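Local coordinates for putative HAD family hydrolase (PDB 3MMZ), which is probably the phosphatase-like HAD domain of a larger enzyme of sialic acid biosynthesis whose whole chain is thought to activate N-acylneuraminate with CTP to its CMP sugar, at residues V108-D111 / V112-P116; G160-L163 / D164-D167. All blocks are in the same frame, centred on the assembly; numbering follows the deposited sequence.

Interaction 1. Residues V108-D111 / V112-P116; sequences VGND and VNDLP. With CA (calcium ion), chain M.
Asp114 OD2 takes hydrogen bonds from two consecutive backbone amides just after strand 105-109. Asp111 N reaches it at 3.0 Å on the anti lone pair, nearly straight at 167°, while Asn110 N comes in from above the carboxylate plane, also 3.0 Å from Asp114 OD2. A water bound to the calcium adds a third donor at 2.6 Å from Asp114 OD2, and also donates to Asn113 OD1. The carboxylate turns back to the loop because its CG lies beside its own backbone N, opposite the carbonyl carbon (chi1 -67°). Its OD1 is held by Tyr107 and by a salt bridge to Lys87. The bond from Asp114 N to Asp111 O, at 2.8 Å, closes the turn. Separately, Asp111 OD1 accepts the next N-H, from Val112 N at 2.7 Å, on its anti lone pair. Asp111 OD2 pairs with Arg152 of a neighbouring subunit. Asn110 OD1 sits 2.3 Å from the calcium, whose shell is completed by Asp18 OD2, Asp20 O and three waters; the side-chain amide of Asn110 is turned 57° from the Asp114 carboxylate. This is the metal site of a HAD fold, with Asp18 and Asp20 in what looks like the DxD motif. By holding the backbone N-H of Asn110 and a calcium-bound water, second-shell Asp114 probably positions the residue whose OD1 binds the metal, and its charge probably polarises that water.

Interaction 2. Residues G160-L163 / D164-D167; sequences GPSL and DSLD
Ser162 O is the close-packed centre of this turn, taking two bonds from Ser165. The hydroxyl OG of Ser165 gives the shorter one, 2.7 Å to Ser162 O and in the carbonyl plane, while Ser165 N reaches Ser162 O at 3.1 Å from well above that plane. The hydroxyl can do this because chi1 of 68° tucks it between its own N and carbonyl carbon. The hydrogen bond from Ser165 N closes a type I' turn, with Leu163 and Asp164 both at positive phi, overlapping the type I turn from Gly160 to Leu163. Ser162 OG donates to Leu166 O at 2.9 Å, on a carbonyl lone pair. On the looser side a single water donates to Ser162 OG at 3.0 Å and accepts from Asp164 N, with a weak bond from Ser162 N as well. There the Asp164 side chain is exposed. Leu163 instead buries its end on Ala155 and Ser156 of helix 150-159 and on Leu46 and Ala50 of helix 42-53. Val112 and Leu115 of one neighbouring subunit and Gly4 of another pack against the pair of overlapping turns, which thus lies between its own helices and two neighbouring subunits.

Starting from the N terminus, the chain passes the two metal-binding aspartates after strand 14-17 and reaches interaction 1 at the end of strand 105-109, where a short turn leads into helix 115-120. It then runs through strand 123-126, helix 132-137 and helix 150-159 before interaction 2 folds the segment after that last helix. The two are in series, neither nesting nor crossing, with centres about 29 Å apart on opposite sides of the chain's centre. Interaction 1 joins sheet to helix within a beta-alpha-beta unit; interaction 2 shapes the C-terminal tail. Between subunits they do meet: interaction 2 of one copy packs, through Leu163, Ser165 and Leu166, against the turn of interaction 1 in another copy.

Interaction 1. Residues V108-D111 / V112-P116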
loop_
_atom_site.group_PDB
_atom_site.type_symbol
_atom_site.label_atom_id
_atom_site.label_comp_id
_atom_site.label_asym_id
_atom_site.label_seq_id
_atom_site.Cartn_x
_atom_site.Cartn_y
_atom_site.Cartn_z
ATOM N N VAL D 108 7.656 -24.613 8.991
ATOM C CA VAL D 108 7.487 -23.265 8.422
ATOM C C VAL D 108 8.833 -22.605 8.199
ATOM O O VAL D 108 9.642 -22.520 9.127
ATOM C CB VAL D 108 6.667 -22.338 9.358
ATOM C CG1 VAL D 108 6.156 -21.107 8.596
ATOM C CG2 VAL D 108 5.511 -23.089 9.956
ATOM N N GLY D 109 9.067 -22.111 6.982
ATOM C CA GLY D 109 10.323 -21.423 6.672
ATOM C C GLY D 109 10.160 -20.307 5.659
ATOM O O GLY D 109 9.042 -20.018 5.218
ATOM N N ASN D 110 11.276 -19.672 5.304
ATOM C CA ASN D 110 11.254 -18.479 4.452
ATOM C C ASN D 110 12.406 -18.380 3.448
ATOM O O ASN D 110 12.350 -17.540 2.564
ATOM C CB ASN D 110 11.280 -17.207 5.308
ATOM C CG ASN D 110 12.670 -16.895 5.815
ATOM O OD1 ASN D 110 13.244 -17.681 6.565
ATOM N ND2 ASN D 110 13.230 -15.770 5.386
ATOM N N ASP D 111 13.457 -19.194 3.584
ATOM C CA ASP D 111 14.643 -18.978 2.733
ATOM C C ASP D 111 15.234 -20.269 2.170
ATOM O O ASP D 111 14.837 -21.357 2.565
ATOM C CB ASP D 111 15.714 -18.136 3.453
ATOM C CG ASP D 111 16.437 -17.156 2.509
ATOM O OD1 ASP D 111 16.734 -17.497 1.341
ATOM O OD2 ASP D 111 16.725 -16.021 2.935
ATOM N N VAL D 112 16.179 -20.140 1.240
ATOM C CA VAL D 112 16.711 -21.316 0.536
ATOM C C VAL D 112 17.350 -22.361 1.458
ATOM O O VAL D 112 17.338 -23.568 1.150
ATOM C CB VAL D 112 17.665 -20.922 -0.620
ATOM C CG1 VAL D 112 16.927 -20.051 -1.623
ATOM C CG2 VAL D 112 18.915 -20.217 -0.096
ATOM N N ASN D 113 17.867 -21.919 2.606
ATOM C CA ASN D 113 18.401 -22.881 3.568
ATOM C C ASN D 113 17.316 -23.720 4.254
ATOM O O ASN D 113 17.640 -24.637 5.001
ATOM C CB ASN D 113 19.407 -22.260 4.562
ATOM C CG ASN D 113 18.768 -21.275 5.532
ATOM O OD1 ASN D 113 17.559 -21.267 5.744
ATOM N ND2 ASN D 113 19.603 -20.445 6.145
ATOM N N ASP D 114 16.042 -23.424 3.978
ATOM C CA ASP D 114 14.929 -24.244 4.479
ATOM C C ASP D 114 14.514 -25.358 3.515
ATOM O O ASP D 114 13.733 -26.252 3.881
ATOM C CB ASP D 114 13.707 -23.370 4.796
ATOM C CG ASP D 114 13.952 -22.436 5.954
ATOM O OD1 ASP D 114 14.369 -22.928 7.017
ATOM O OD2 ASP D 114 13.747 -21.212 5.793
ATOM N N LEU D 115 15.017 -25.303 2.286
ATOM C CA LEU D 115 14.569 -26.245 1.259
ATOM C C LEU D 115 14.842 -27.711 1.613
ATOM O O LEU D 115 13.990 -28.554 1.373
ATOM C CB LEU D 115 15.115 -25.884 -0.134
ATOM C CG LEU D 115 14.567 -24.557 -0.697
ATOM C CD1 LEU D 115 15.365 -24.178 -1.948
ATOM C CD2 LEU D 115 13.077 -24.667 -1.001
ATOM N N PRO D 116 16.017 -28.017 2.203
ATOM C CA PRO D 116 16.217 -29.412 2.630
ATOM C C PRO D 116 15.241 -29.874 3.735
ATOM O O PRO D 116 14.859 -31.050 3.760
ATOM C CB PRO D 116 17.680 -29.433 3.117
ATOM C CG PRO D 116 18.336 -28.312 2.374
ATOM C CD PRO D 116 17.261 -27.232 2.295
HETATM CA CA CA M . 14.999 -17.914 8.093
HETATM O O HOH W 1 15.925 -15.977 7.154
HETATM O O HOH W 2 15.685 -19.808 6.890
HETATM O O HOH W 3 16.816 -18.108 9.643
#

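Interaction 2. Residues G160-L163 / D164-D167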
loop_
_atom_site.group_PDB
_atom_site.type_symbol
_atom_site.label_atom_id
_atom_site.label_comp_id
_atom_site.label_asym_id
_atom_site.label_seq_id
_atom_site.Cartn_x
_atom_site.Cartn_y
_atom_site.Cartn_z
ATOM N N GLY D 160 -9.010 -23.372 13.430
ATOM C CA GLY D 160 -10.177 -22.561 13.097
ATOM C C GLY D 160 -10.031 -21.120 13.553
ATOM O O GLY D 160 -9.076 -20.768 14.260
ATOM N N PRO D 161 -10.993 -20.271 13.160
ATOM C CA PRO D 161 -10.913 -18.829 13.399
ATOM C C PRO D 161 -10.830 -18.427 14.876
ATOM O O PRO D 161 -10.263 -17.378 15.171
ATOM C CB PRO D 161 -12.197 -18.290 12.746
ATOM C CG PRO D 161 -12.594 -19.328 11.751
ATOM C CD PRO D 161 -12.194 -20.635 12.384
ATOM N N SER D 162 -11.358 -19.230 15.803
ATOM C CA SER D 162 -11.242 -18.859 17.226
ATOM C C SER D 162 -10.035 -19.481 17.942
ATOM O O SER D 162 -9.857 -19.304 19.163
ATOM C CB SER D 162 -12.553 -19.107 17.993
ATOM O OG SER D 162 -12.557 -20.367 18.646
ATOM N N LEU D 163 -9.198 -20.186 17.171
ATOM C CA LEU D 163 -8.010 -20.876 17.697
ATOM C C LEU D 163 -8.396 -21.917 18.742
ATOM O O LEU D 163 -7.614 -22.245 19.640
ATOM C CB LEU D 163 -6.972 -19.881 18.247
ATOM C CG LEU D 163 -6.507 -18.776 17.286
ATOM C CD1 LEU D 163 -5.417 -17.926 17.912
ATOM C CD2 LEU D 163 -6.033 -19.338 15.953
ATOM N N ASP D 164 -9.617 -22.426 18.606
ATOM C CA ASP D 164 -10.178 -23.432 19.503
ATOM C C ASP D 164 -10.330 -22.949 20.958
ATOM O O ASP D 164 -10.433 -23.763 21.882
ATOM C CB ASP D 164 -9.365 -24.736 19.420
ATOM C CG ASP D 164 -10.212 -25.964 19.667
ATOM O OD1 ASP D 164 -11.391 -25.984 19.250
ATOM O OD2 ASP D 164 -9.697 -26.919 20.279
ATOM N N SER D 165 -10.352 -21.627 21.147
ATOM C CA SER D 165 -10.558 -21.013 22.463
ATOM C C SER D 165 -12.047 -20.936 22.800
ATOM O O SER D 165 -12.433 -20.861 23.972
ATOM C CB SER D 165 -9.962 -19.602 22.486
ATOM O OG SER D 165 -10.695 -18.736 21.631
ATOM N N LEU D 166 -12.871 -20.936 21.755
ATOM C CA LEU D 166 -14.323 -20.885 21.884
ATOM C C LEU D 166 -14.968 -21.915 20.975
ATOM O O LEU D 166 -14.472 -22.170 19.873
ATOM C CB LEU D 166 -14.852 -19.503 21.485
ATOM C CG LEU D 166 -14.437 -18.233 22.222
ATOM C CD1 LEU D 166 -14.963 -17.064 21.434
ATOM C CD2 LEU D 166 -14.979 -18.198 23.645
ATOM N N ASP D 167 -16.078 -22.492 21.425
ATOM C CA ASP D 167 -16.859 -23.396 20.577
ATOM C C ASP D 167 -17.787 -22.622 19.629
ATOM O O ASP D 167 -17.849 -21.388 19.690
ATOM C CB ASP D 167 -17.625 -24.435 21.419
ATOM C CG ASP D 167 -18.726 -23.827 22.303
ATOM O OD1 ASP D 167 -19.245 -24.569 23.162
ATOM O OD2 ASP D 167 -19.092 -22.640 22.157
HETATM O O HOH W 4 -11.595 -22.134 16.390
#